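Glycoside hydrolase family 61 (Trichoderma reesei QM6a, PDB 5O2X) probably cleaves cellulose and related polysaccharides oxidatively, as a copper-dependent lytic polysaccharide monooxygenase of family AA9. Local coordinates at residues A[55-60]-A[174-179]; A[92-97]-A[153-158]; A[44-49]-A[167-172]. One frame throughout, in Å; residues are numbered along the deposited sequence. Where two conformers were deposited one is given.

Contact 1: A[55-60]-A[174-179]; sequences ICHKNA and YPQCFN. With NAG (2-acetamido-2-deoxy-beta-D-glucopyranose), chain B.
Cys56, in the short helical segment 53-56, and Cys177, in strand 172-183, are joined by a disulfide, Cys56 SG to Cys177 SG at 2.1 Å, with a left-handed S-S torsion of -86°. A water beside this covalent link donates to Cys56 O at 2.8 Å and accepts from Cys177 N at the same length, so the two backbones are also bridged.

His57, the first residue to leave helical geometry, turns its side chain onto Pro175. Its CB begins 3.5 Å from Pro175 O, and CG runs on past the same oxygen. CD2 approaches closest, 3.4 Å from Pro175 O, with the oxygen near the plane of the imidazole at its edge; CD2 also packs 3.8 Å from Pro175 CD, the two side chains crossing at about a right angle. On the other flank of the ring, ND1 accepts from Lys58 N at 2.8 Å, almost exactly in the ring plane, and at the tip NE2 is bonded to the carbonyl of Gly42. Pro175 O also takes an N-H from NE2 of Gln176. The turn from His57 to Ala60 carries the N-glycan, Asn59 ND2 being bonded to the sugar.

Along the strand, Tyr174 belongs to the copper site. With a backbone donor at ND1 and a carbonyl at NE2, His57 is probably neutral and protonated on NE2; the bonds at its two nitrogens fix the ring's rotation, while the disulfide ties segment 53-56 to the strand that carries Tyr174.

Contact 2: A[92-97]-A[153-158]; sequences DYLANC and YVLRHE
Asp92 and His157 face each other as a non-hydrogen-bonded pair, and their first torsions bring the groups together: Asp92 CG lies beside its backbone N (chi1 -68°), His157 CG anti to its own (chi1 172°), which sets carboxylate and imidazole side by side, pointing the same way. His157 ND1 donates to Asp92 OD1 at 2.8 Å, on the syn side of the oxygen though tilted from the carboxylate plane. NE2 of the same ring is bonded to the indole N-H of Trp79.

The backbones pair strands 90-96 and 151-161 antiparallel, between strands 110-121 and 172-183 in the mixed sheet of the AA9 domain. Tyr93 with Arg156 and Ala95 with Val154 are hydrogen-bonded pairs, each with two bonds of 2.9 Å, as between Arg156 N and Tyr93 O. On the face of Asp92, Leu94 CD2 packs against Leu155 CD1 at 3.8 Å, and Asn96 crosses Tyr153, its amide held by Asn98 N at OD1 and Gln189 OE1 at ND2.

On the other face the extended Arg156 runs alongside Tyr93, NH1 reaching 3.4 Å from CE1 with guanidinium and ring planes 73° apart. Its NH1 and NH2 grip Glu158 end-on, NH1 to OE1 at 2.8 Å, both oxygens being met from above the carboxylate plane. Carbonyls of Ile54 and Ile55 take NH2 and NE, while Tyr199 bonds both Glu158 OE1 and Tyr93 OH. A leucine in place of Arg156 would probably leave the buried Glu158 carboxylate without its counter-charge and those two carbonyls without their donors.

One buried carboxylate is thus balanced by a guanidinium, the other met by a histidine whose ND1 donates and whose NE2 probably accepts, consistent with a neutral ring.

Contact 3: A[44-49]-A[167-172]; sequences VSPDAY and QANGAQ. With SO4 (sulfate ion), chain T.
Asn169 reaches across to Asp47 with both ends of its amide. OD1 accepts from Asp47 N at 2.8 Å, the donor tilted somewhat from the carbonyl plane, while ND2 gives a weak bond to Asp47 OD2 at 3.1 Å; the Asp47 side chain has two conformers, so this second bond is less certain. With CG anti to the backbone N (chi1 -154°), the amide is carried over Pro46, where OD1 also lies 3.3 Å from Pro46 N, a proline nitrogen with no hydrogen to give.

A water completes the polar link. It donates to Asn169 O at 2.7 Å and to Ala171 O at 2.8 Å, using both its hydrogens, and accepts from Ser45 OG in one of that residue's two conformers. Apolar contact is slight: Pro46 CG meets Ala171 CB at 4.1 Å. Pro46 CA sits over the centre of the Tyr49 ring, 3.4 Å above its plane; Tyr49 OH, beside Ala171 CB, is bonded to OD1 of Asn173.

Gln172 NE2 donates to a sulfate oxygen, O4, at 3.0 Å, the ion being held as well by His163 and probably coming from the crystallisation liquor. OE1 of Gln172 is bonded to OH of the copper-site Tyr174, which makes Gln172 a second-shell residue of the metal centre.

The contact thus joins two loops at the edge of the fold. One, after strand 12-15, packs Val44 and Tyr49 on Ile54 of helix 53-56; the other leads from strand 151-161 into strand 172-183, with Val44 backbone-bonded to Asn173 and Gln172 to Ala161.

In the fold
Along the chain the segments come in the order 44-49, 55-60, 92-97, 153-158, 167-172, 174-179. Contact 2 is nested within the loops closed by contacts 1 and 3, which cross each other. Contacts 1 and 2, with centres 10 Å apart, share the mixed sheet, where strands 151-161 and 172-183 are antiparallel neighbours; Gln176 N bonds His157 O there. Contact 3 lies further out, its centre about 16 Å from that of contact 1 and 21 Å from that of contact 2, and touches contact 1 where Val44 packs on His57. Strand 172-183 thus carries both contact 1 and Tyr174 of the copper site, with the 167-172 loop of contact 3 leading directly into it.

Contact 1: A[55-60]-A[174-179]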
loop_
_atom_site.group_PDB
_atom_site.type_symbol
_atom_site.label_atom_id
_atom_site.label_comp_id
_atom_site.label_asym_id
_atom_site.label_seq_id
_atom_site.Cartn_x
_atom_site.Cartn_y
_atom_site.Cartn_z
ATOM N N ILE A 55 6.192 -3.242 8.215
ATOM C CA ILE A 55 5.805 -4.214 7.194
ATOM C C ILE A 55 4.362 -4.022 6.781
ATOM O O ILE A 55 4.035 -3.807 5.613
ATOM C CB ILE A 55 6.090 -5.643 7.694
ATOM C CG1 ILE A 55 7.589 -5.830 8.044
ATOM C CG2 ILE A 55 5.645 -6.642 6.648
ATOM C CD1 ILE A 55 7.840 -7.069 8.877
ATOM N N CYS A 56 3.446 -4.093 7.756
ATOM C CA CYS A 56 2.002 -4.001 7.552
ATOM C C CYS A 56 1.329 -3.084 8.588
ATOM O O CYS A 56 0.127 -3.206 8.848
ATOM C CB CYS A 56 1.349 -5.376 7.527
ATOM S SG CYS A 56 1.784 -6.356 6.062
ATOM N N HIS A 57 2.088 -2.137 9.136
ATOM C CA HIS A 57 1.585 -1.171 10.128
ATOM C C HIS A 57 1.658 -1.800 11.537
ATOM O O HIS A 57 2.049 -2.952 11.740
ATOM C CB HIS A 57 0.249 -0.543 9.765
ATOM C CG HIS A 57 0.148 0.923 10.103
ATOM N ND1 HIS A 57 0.431 1.400 11.372
ATOM C CD2 HIS A 57 -0.245 1.971 9.345
ATOM C CE1 HIS A 57 0.224 2.704 11.346
ATOM N NE2 HIS A 57 -0.185 3.077 10.129
ATOM N N LYS A 58 1.294 -0.979 12.542
ATOM C CA LYS A 58 1.598 -1.312 13.925
ATOM C C LYS A 58 0.968 -2.622 14.374
ATOM O O LYS A 58 -0.223 -2.868 14.249
ATOM C CB LYS A 58 1.152 -0.177 14.844
ATOM C CG LYS A 58 1.988 1.054 14.670
ATOM C CD LYS A 58 1.502 2.177 15.616
ATOM C CE LYS A 58 2.291 3.442 15.443
ATOM N NZ LYS A 58 1.812 4.476 16.398
ATOM N N ASN A 59 1.826 -3.480 14.944
ATOM C CA ASN A 59 1.403 -4.728 15.562
ATOM C C ASN A 59 0.621 -5.593 14.601
ATOM O O ASN A 59 -0.164 -6.423 15.025
ATOM C CB ASN A 59 0.600 -4.466 16.848
ATOM C CG ASN A 59 1.406 -3.824 17.895
ATOM O OD1 ASN A 59 2.617 -3.716 17.802
ATOM N ND2 ASN A 59 0.717 -3.422 18.972
ATOM N N ALA A 60 0.873 -5.492 13.277
ATOM C CA ALA A 60 -0.079 -6.104 12.365
ATOM C C ALA A 60 -0.035 -7.630 12.452
ATOM O O ALA A 60 1.033 -8.229 12.564
ATOM C CB ALA A 60 0.189 -5.670 10.933
ATOM N N TYR A 174 2.223 5.176 5.836
ATOM C CA TYR A 174 0.893 4.626 6.076
ATOM C C TYR A 174 0.716 3.352 5.268
ATOM O O TYR A 174 -0.057 3.305 4.275
ATOM C CB TYR A 174 -0.182 5.658 5.703
ATOM C CG TYR A 174 -0.101 6.952 6.515
ATOM C CD1 TYR A 174 0.750 7.970 6.174
ATOM C CD2 TYR A 174 -0.931 7.150 7.617
ATOM C CE1 TYR A 174 0.776 9.154 6.876
ATOM C CE2 TYR A 174 -0.922 8.322 8.354
ATOM C CZ TYR A 174 -0.077 9.351 7.948
ATOM O OH TYR A 174 -0.089 10.515 8.701
ATOM N N PRO A 175 1.396 2.255 5.649
ATOM C CA PRO A 175 1.235 0.979 4.915
ATOM C C PRO A 175 -0.075 0.301 5.278
ATOM O O PRO A 175 -0.545 0.354 6.425
ATOM C CB PRO A 175 2.442 0.152 5.402
ATOM C CG PRO A 175 2.696 0.695 6.802
ATOM C CD PRO A 175 2.429 2.174 6.687
ATOM N N GLN A 176 -0.608 -0.411 4.276
ATOM C CA GLN A 176 -1.859 -1.172 4.412
ATOM C C GLN A 176 -1.676 -2.463 3.599
ATOM O O GLN A 176 -1.432 -2.399 2.393
ATOM C CB GLN A 176 -3.025 -0.360 3.834
ATOM C CG GLN A 176 -3.289 0.977 4.529
ATOM C CD GLN A 176 -4.094 0.817 5.776
ATOM O OE1 GLN A 176 -5.332 0.955 5.767
ATOM N NE2 GLN A 176 -3.435 0.505 6.884
ATOM N N CYS A 177 -1.787 -3.596 4.282
ATOM C CA CYS A 177 -1.585 -4.894 3.641
ATOM C C CYS A 177 -2.888 -5.631 3.412
ATOM O O CYS A 177 -3.829 -5.569 4.237
ATOM C CB CYS A 177 -0.704 -5.788 4.520
ATOM S SG CYS A 177 1.006 -5.197 4.546
ATOM N N PHE A 178 -2.926 -6.390 2.314
ATOM C CA PHE A 178 -4.076 -7.161 1.887
ATOM C C PHE A 178 -3.617 -8.520 1.357
ATOM O O PHE A 178 -2.550 -8.610 0.757
ATOM C CB PHE A 178 -4.811 -6.455 0.729
ATOM C CG PHE A 178 -5.251 -5.061 1.114
ATOM C CD1 PHE A 178 -6.461 -4.876 1.781
ATOM C CD2 PHE A 178 -4.429 -3.974 0.923
ATOM C CE1 PHE A 178 -6.816 -3.639 2.265
ATOM C CE2 PHE A 178 -4.811 -2.713 1.394
ATOM C CZ PHE A 178 -5.994 -2.573 2.053
ATOM N N ASN A 179 -4.436 -9.544 1.564
ATOM C CA ASN A 179 -4.134 -10.866 0.996
ATOM C C ASN A 179 -4.852 -11.068 -0.331
ATOM O O ASN A 179 -6.082 -10.952 -0.386
ATOM C CB ASN A 179 -4.611 -11.984 1.938
ATOM C CG ASN A 179 -3.847 -12.078 3.214
ATOM O OD1 ASN A 179 -2.766 -11.515 3.400
ATOM N ND2 ASN A 179 -4.420 -12.894 4.118
HETATM C C1 NAG B . 1.395 -2.901 20.107
HETATM C C2 NAG B . 0.493 -1.977 20.921
HETATM C C3 NAG B . 1.255 -1.583 22.193
HETATM C C4 NAG B . 1.752 -2.779 22.953
HETATM C C5 NAG B . 2.529 -3.702 22.047
HETATM C C6 NAG B . 2.958 -5.038 22.696
HETATM C C7 NAG B . -0.963 -0.230 20.013
HETATM C C8 NAG B . -1.032 1.078 19.278
HETATM N N2 NAG B . 0.219 -0.765 20.156
HETATM O O3 NAG B . 0.374 -0.804 23.041
HETATM O O4 NAG B . 2.557 -2.378 24.069
HETATM O O5 NAG B . 1.740 -4.029 20.918
HETATM O O6 NAG B . 1.885 -5.640 23.393
HETATM O O7 NAG B . -1.971 -0.758 20.448
HETATM O O HOH W 1 -1.939 -3.684 7.071
#

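Contact 2: A[92-97]-A[153-158]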
loop_
_atom_site.group_PDB
_atom_site.type_symbol
_atom_site.label_atom_id
_atom_site.label_comp_id
_atom_site.label_asym_id
_atom_site.label_seq_id
_atom_site.Cartn_x
_atom_site.Cartn_y
_atom_site.Cartn_z
ATOM N N ASP A 92 3.225 0.745 -4.234
ATOM C CA ASP A 92 2.594 -0.553 -4.021
ATOM C C ASP A 92 3.603 -1.649 -4.238
ATOM O O ASP A 92 4.408 -1.590 -5.192
ATOM C CB ASP A 92 1.416 -0.805 -4.980
ATOM C CG ASP A 92 0.266 0.117 -4.673
ATOM O OD1 ASP A 92 -0.600 -0.234 -3.851
ATOM O OD2 ASP A 92 0.206 1.249 -5.262
ATOM N N TYR A 93 3.526 -2.668 -3.386
ATOM C CA TYR A 93 4.393 -3.826 -3.453
ATOM C C TYR A 93 3.555 -5.093 -3.377
ATOM O O TYR A 93 2.448 -5.117 -2.835
ATOM C CB TYR A 93 5.347 -3.888 -2.248
ATOM C CG TYR A 93 6.235 -2.687 -2.053
ATOM C CD1 TYR A 93 5.790 -1.560 -1.372
ATOM C CD2 TYR A 93 7.541 -2.703 -2.498
ATOM C CE1 TYR A 93 6.602 -0.478 -1.144
ATOM C CE2 TYR A 93 8.383 -1.614 -2.257
ATOM C CZ TYR A 93 7.920 -0.510 -1.591
ATOM O OH TYR A 93 8.783 0.528 -1.368
ATOM N N LEU A 94 4.152 -6.185 -3.888
ATOM C CA LEU A 94 3.657 -7.534 -3.639
ATOM C C LEU A 94 4.764 -8.338 -2.971
ATOM O O LEU A 94 5.950 -8.117 -3.259
ATOM C CB LEU A 94 3.239 -8.246 -4.919
ATOM C CG LEU A 94 2.048 -7.655 -5.638
ATOM C CD1 LEU A 94 1.860 -8.284 -6.991
ATOM C CD2 LEU A 94 0.763 -7.828 -4.861
ATOM N N ALA A 95 4.389 -9.330 -2.166
ATOM C CA ALA A 95 5.345 -10.295 -1.636
ATOM C C ALA A 95 4.692 -11.650 -1.683
ATOM O O ALA A 95 3.562 -11.832 -1.212
ATOM C CB ALA A 95 5.765 -10.003 -0.202
ATOM N N ASN A 96 5.400 -12.648 -2.222
ATOM C CA ASN A 96 4.868 -13.998 -2.274
ATOM C C ASN A 96 4.779 -14.587 -0.859
ATOM O O ASN A 96 5.727 -14.500 -0.074
ATOM C CB ASN A 96 5.791 -14.839 -3.156
ATOM C CG ASN A 96 5.093 -16.072 -3.698
ATOM O OD1 ASN A 96 4.489 -16.851 -2.956
ATOM N ND2 ASN A 96 5.133 -16.220 -5.026
ATOM N N CYS A 97 3.646 -15.199 -0.552
ATOM C CA CYS A 97 3.447 -15.820 0.760
ATOM C C CYS A 97 4.017 -17.220 0.849
ATOM O O CYS A 97 4.086 -17.806 1.938
ATOM C CB CYS A 97 1.964 -15.885 1.084
ATOM S SG CYS A 97 1.364 -14.175 1.286
ATOM N N TYR A 153 -0.185 -13.693 -2.489
ATOM C CA TYR A 153 0.667 -12.560 -2.248
ATOM C C TYR A 153 0.052 -11.608 -1.240
ATOM O O TYR A 153 -1.163 -11.384 -1.246
ATOM C CB TYR A 153 0.891 -11.734 -3.517
ATOM C CG TYR A 153 1.559 -12.488 -4.659
ATOM C CD1 TYR A 153 0.812 -13.266 -5.545
ATOM C CD2 TYR A 153 2.922 -12.398 -4.887
ATOM C CE1 TYR A 153 1.417 -13.997 -6.587
ATOM C CE2 TYR A 153 3.539 -13.108 -5.927
ATOM C CZ TYR A 153 2.761 -13.867 -6.786
ATOM O OH TYR A 153 3.403 -14.552 -7.807
ATOM N N VAL A 154 0.906 -11.000 -0.416
ATOM C CA VAL A 154 0.512 -9.813 0.336
ATOM C C VAL A 154 0.752 -8.608 -0.586
ATOM O O VAL A 154 1.855 -8.404 -1.097
ATOM C CB VAL A 154 1.290 -9.673 1.631
ATOM C CG1 VAL A 154 1.000 -8.329 2.299
ATOM C CG2 VAL A 154 0.911 -10.788 2.594
ATOM N N LEU A 155 -0.308 -7.815 -0.736
ATOM C CA LEU A 155 -0.293 -6.534 -1.443
ATOM C C LEU A 155 -0.127 -5.454 -0.362
ATOM O O LEU A 155 -0.987 -5.329 0.508
ATOM C CB LEU A 155 -1.587 -6.384 -2.224
ATOM C CG LEU A 155 -1.967 -5.054 -2.802
ATOM C CD1 LEU A 155 -0.946 -4.617 -3.779
ATOM C CD2 LEU A 155 -3.355 -5.138 -3.427
ATOM N N ARG A 156 0.972 -4.723 -0.423
ATOM C CA ARG A 156 1.310 -3.683 0.533
ATOM C C ARG A 156 1.228 -2.362 -0.188
ATOM O O ARG A 156 2.092 -2.011 -0.988
ATOM C CB ARG A 156 2.705 -3.930 1.112
ATOM C CG ARG A 156 3.169 -2.920 2.141
ATOM C CD ARG A 156 4.617 -3.169 2.538
ATOM N NE ARG A 156 5.121 -2.249 3.556
ATOM C CZ ARG A 156 5.462 -0.988 3.334
ATOM N NH1 ARG A 156 5.448 -0.506 2.094
ATOM N NH2 ARG A 156 5.809 -0.192 4.334
ATOM N N HIS A 157 0.143 -1.621 0.109
ATOM C CA HIS A 157 -0.107 -0.286 -0.454
ATOM C C HIS A 157 0.312 0.753 0.566
ATOM O O HIS A 157 0.122 0.547 1.769
ATOM C CB HIS A 157 -1.614 -0.196 -0.728
ATOM C CG HIS A 157 -2.078 1.159 -1.133
ATOM N ND1 HIS A 157 -1.832 1.752 -2.341
ATOM C CD2 HIS A 157 -2.771 2.105 -0.442
ATOM C CE1 HIS A 157 -2.381 2.956 -2.380
ATOM N NE2 HIS A 157 -2.968 3.200 -1.235
ATOM N N GLU A 158 0.889 1.869 0.144
ATOM C CA GLU A 158 1.400 2.804 1.133
ATOM C C GLU A 158 1.382 4.218 0.577
ATOM O O GLU A 158 1.843 4.494 -0.529
ATOM C CB GLU A 158 2.841 2.409 1.468
ATOM C CG GLU A 158 3.552 3.246 2.507
ATOM C CD GLU A 158 4.940 2.709 2.778
ATOM O OE1 GLU A 158 5.594 2.272 1.788
ATOM O OE2 GLU A 158 5.364 2.665 3.954
#

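Contact 3: A[44-49]-A[167-172]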
loop_
_atom_site.group_PDB
_atom_site.type_symbol
_atom_site.label_atom_id
_atom_site.label_comp_id
_atom_site.label_asym_id
_atom_site.label_seq_id
_atom_site.Cartn_x
_atom_site.Cartn_y
_atom_site.Cartn_z
ATOM N N VAL A 44 3.600 5.011 10.735
ATOM C CA VAL A 44 4.874 4.449 11.175
ATOM C C VAL A 44 5.966 5.438 10.827
ATOM O O VAL A 44 6.005 5.958 9.701
ATOM C CB VAL A 44 5.122 3.065 10.516
ATOM C CG1 VAL A 44 6.416 2.469 11.040
ATOM C CG2 VAL A 44 3.960 2.128 10.743
ATOM N N SER A 45 6.836 5.747 11.787
ATOM C CA SER A 45 7.882 6.729 11.597
ATOM C C SER A 45 9.194 6.071 11.207
ATOM O O SER A 45 9.393 4.862 11.384
ATOM C CB SER A 45 8.108 7.504 12.918
ATOM O OG SER A 45 6.995 8.245 13.305
ATOM N N PRO A 46 10.178 6.876 10.747
ATOM C CA PRO A 46 11.487 6.326 10.384
ATOM C C PRO A 46 12.196 5.570 11.503
ATOM O O PRO A 46 12.950 4.643 11.212
ATOM C CB PRO A 46 12.270 7.560 9.899
ATOM C CG PRO A 46 11.202 8.441 9.324
ATOM C CD PRO A 46 10.024 8.272 10.265
ATOM N N ASP A 47 11.958 5.941 12.757
ATOM C CA ASP A 47 12.549 5.222 13.865
ATOM C C ASP A 47 11.966 3.810 14.041
ATOM O O ASP A 47 12.472 3.070 14.875
ATOM C CB ASP A 47 12.560 6.036 15.172
ATOM C CG ASP A 47 11.157 6.293 15.763
ATOM O OD1 ASP A 47 10.177 5.815 15.240
ATOM O OD2 ASP A 47 11.012 7.066 16.727
ATOM N N ALA A 48 11.008 3.429 13.203
ATOM C CA ALA A 48 10.483 2.086 13.148
ATOM C C ALA A 48 10.671 1.431 11.788
ATOM O O ALA A 48 10.128 0.348 11.549
ATOM C CB ALA A 48 9.024 2.055 13.607
ATOM N N TYR A 49 11.496 2.016 10.933
ATOM C CA TYR A 49 11.717 1.410 9.618
ATOM C C TYR A 49 12.441 0.065 9.686
ATOM O O TYR A 49 12.343 -0.727 8.750
ATOM C CB TYR A 49 12.529 2.339 8.724
ATOM C CG TYR A 49 11.791 3.511 8.126
ATOM C CD1 TYR A 49 10.407 3.680 8.197
ATOM C CD2 TYR A 49 12.527 4.488 7.460
ATOM C CE1 TYR A 49 9.775 4.764 7.589
ATOM C CE2 TYR A 49 11.904 5.561 6.837
ATOM C CZ TYR A 49 10.536 5.673 6.864
ATOM O OH TYR A 49 9.966 6.743 6.221
ATOM N N GLN A 167 12.684 17.221 8.863
ATOM C CA GLN A 167 13.394 16.896 10.094
ATOM C C GLN A 167 13.595 15.367 10.201
ATOM O O GLN A 167 12.792 14.584 9.694
ATOM C CB GLN A 167 12.642 17.415 11.305
ATOM C CG GLN A 167 13.345 17.214 12.657
ATOM C CD GLN A 167 14.695 17.875 12.681
ATOM O OE1 GLN A 167 15.697 17.308 12.260
ATOM N NE2 GLN A 167 14.745 19.106 13.160
ATOM N N ALA A 168 14.691 14.993 10.869
ATOM C CA ALA A 168 14.928 13.596 11.189
ATOM C C ALA A 168 13.692 13.006 11.870
ATOM O O ALA A 168 13.105 13.639 12.754
ATOM C CB ALA A 168 16.108 13.511 12.107
ATOM N N ASN A 169 13.312 11.817 11.442
ATOM C CA ASN A 169 12.165 11.121 11.988
ATOM C C ASN A 169 10.829 11.752 11.634
ATOM O O ASN A 169 9.822 11.369 12.217
ATOM C CB ASN A 169 12.283 10.859 13.495
ATOM C CG ASN A 169 11.483 9.653 13.925
ATOM O OD1 ASN A 169 11.406 8.659 13.246
ATOM N ND2 ASN A 169 10.900 9.707 15.113
ATOM N N GLY A 170 10.787 12.635 10.659
ATOM C CA GLY A 170 9.574 13.383 10.350
ATOM C C GLY A 170 8.650 12.797 9.321
ATOM O O GLY A 170 7.452 13.084 9.343
ATOM N N ALA A 171 9.163 11.981 8.405
ATOM C CA ALA A 171 8.311 11.326 7.409
ATOM C C ALA A 171 7.287 10.455 8.117
ATOM O O ALA A 171 7.550 9.927 9.201
ATOM C CB ALA A 171 9.157 10.472 6.472
ATOM N N GLN A 172 6.129 10.272 7.471
ATOM C CA GLN A 172 5.065 9.448 8.040
ATOM C C GLN A 172 4.624 8.431 7.027
ATOM O O GLN A 172 4.192 8.773 5.930
ATOM C CB GLN A 172 3.866 10.323 8.409
ATOM C CG GLN A 172 4.158 11.349 9.483
ATOM C CD GLN A 172 3.020 12.330 9.687
ATOM O OE1 GLN A 172 1.980 12.238 9.033
ATOM N NE2 GLN A 172 3.227 13.288 10.577
HETATM S S SO4 T . 0.499 16.434 11.609
HETATM O O1 SO4 T . 0.524 17.839 11.157
HETATM O O2 SO4 T . 0.611 16.532 13.075
HETATM O O3 SO4 T . -0.745 15.774 11.124
HETATM O O4 SO4 T . 1.579 15.704 11.033
HETATM O O HOH W 2 7.249 10.562 11.866
#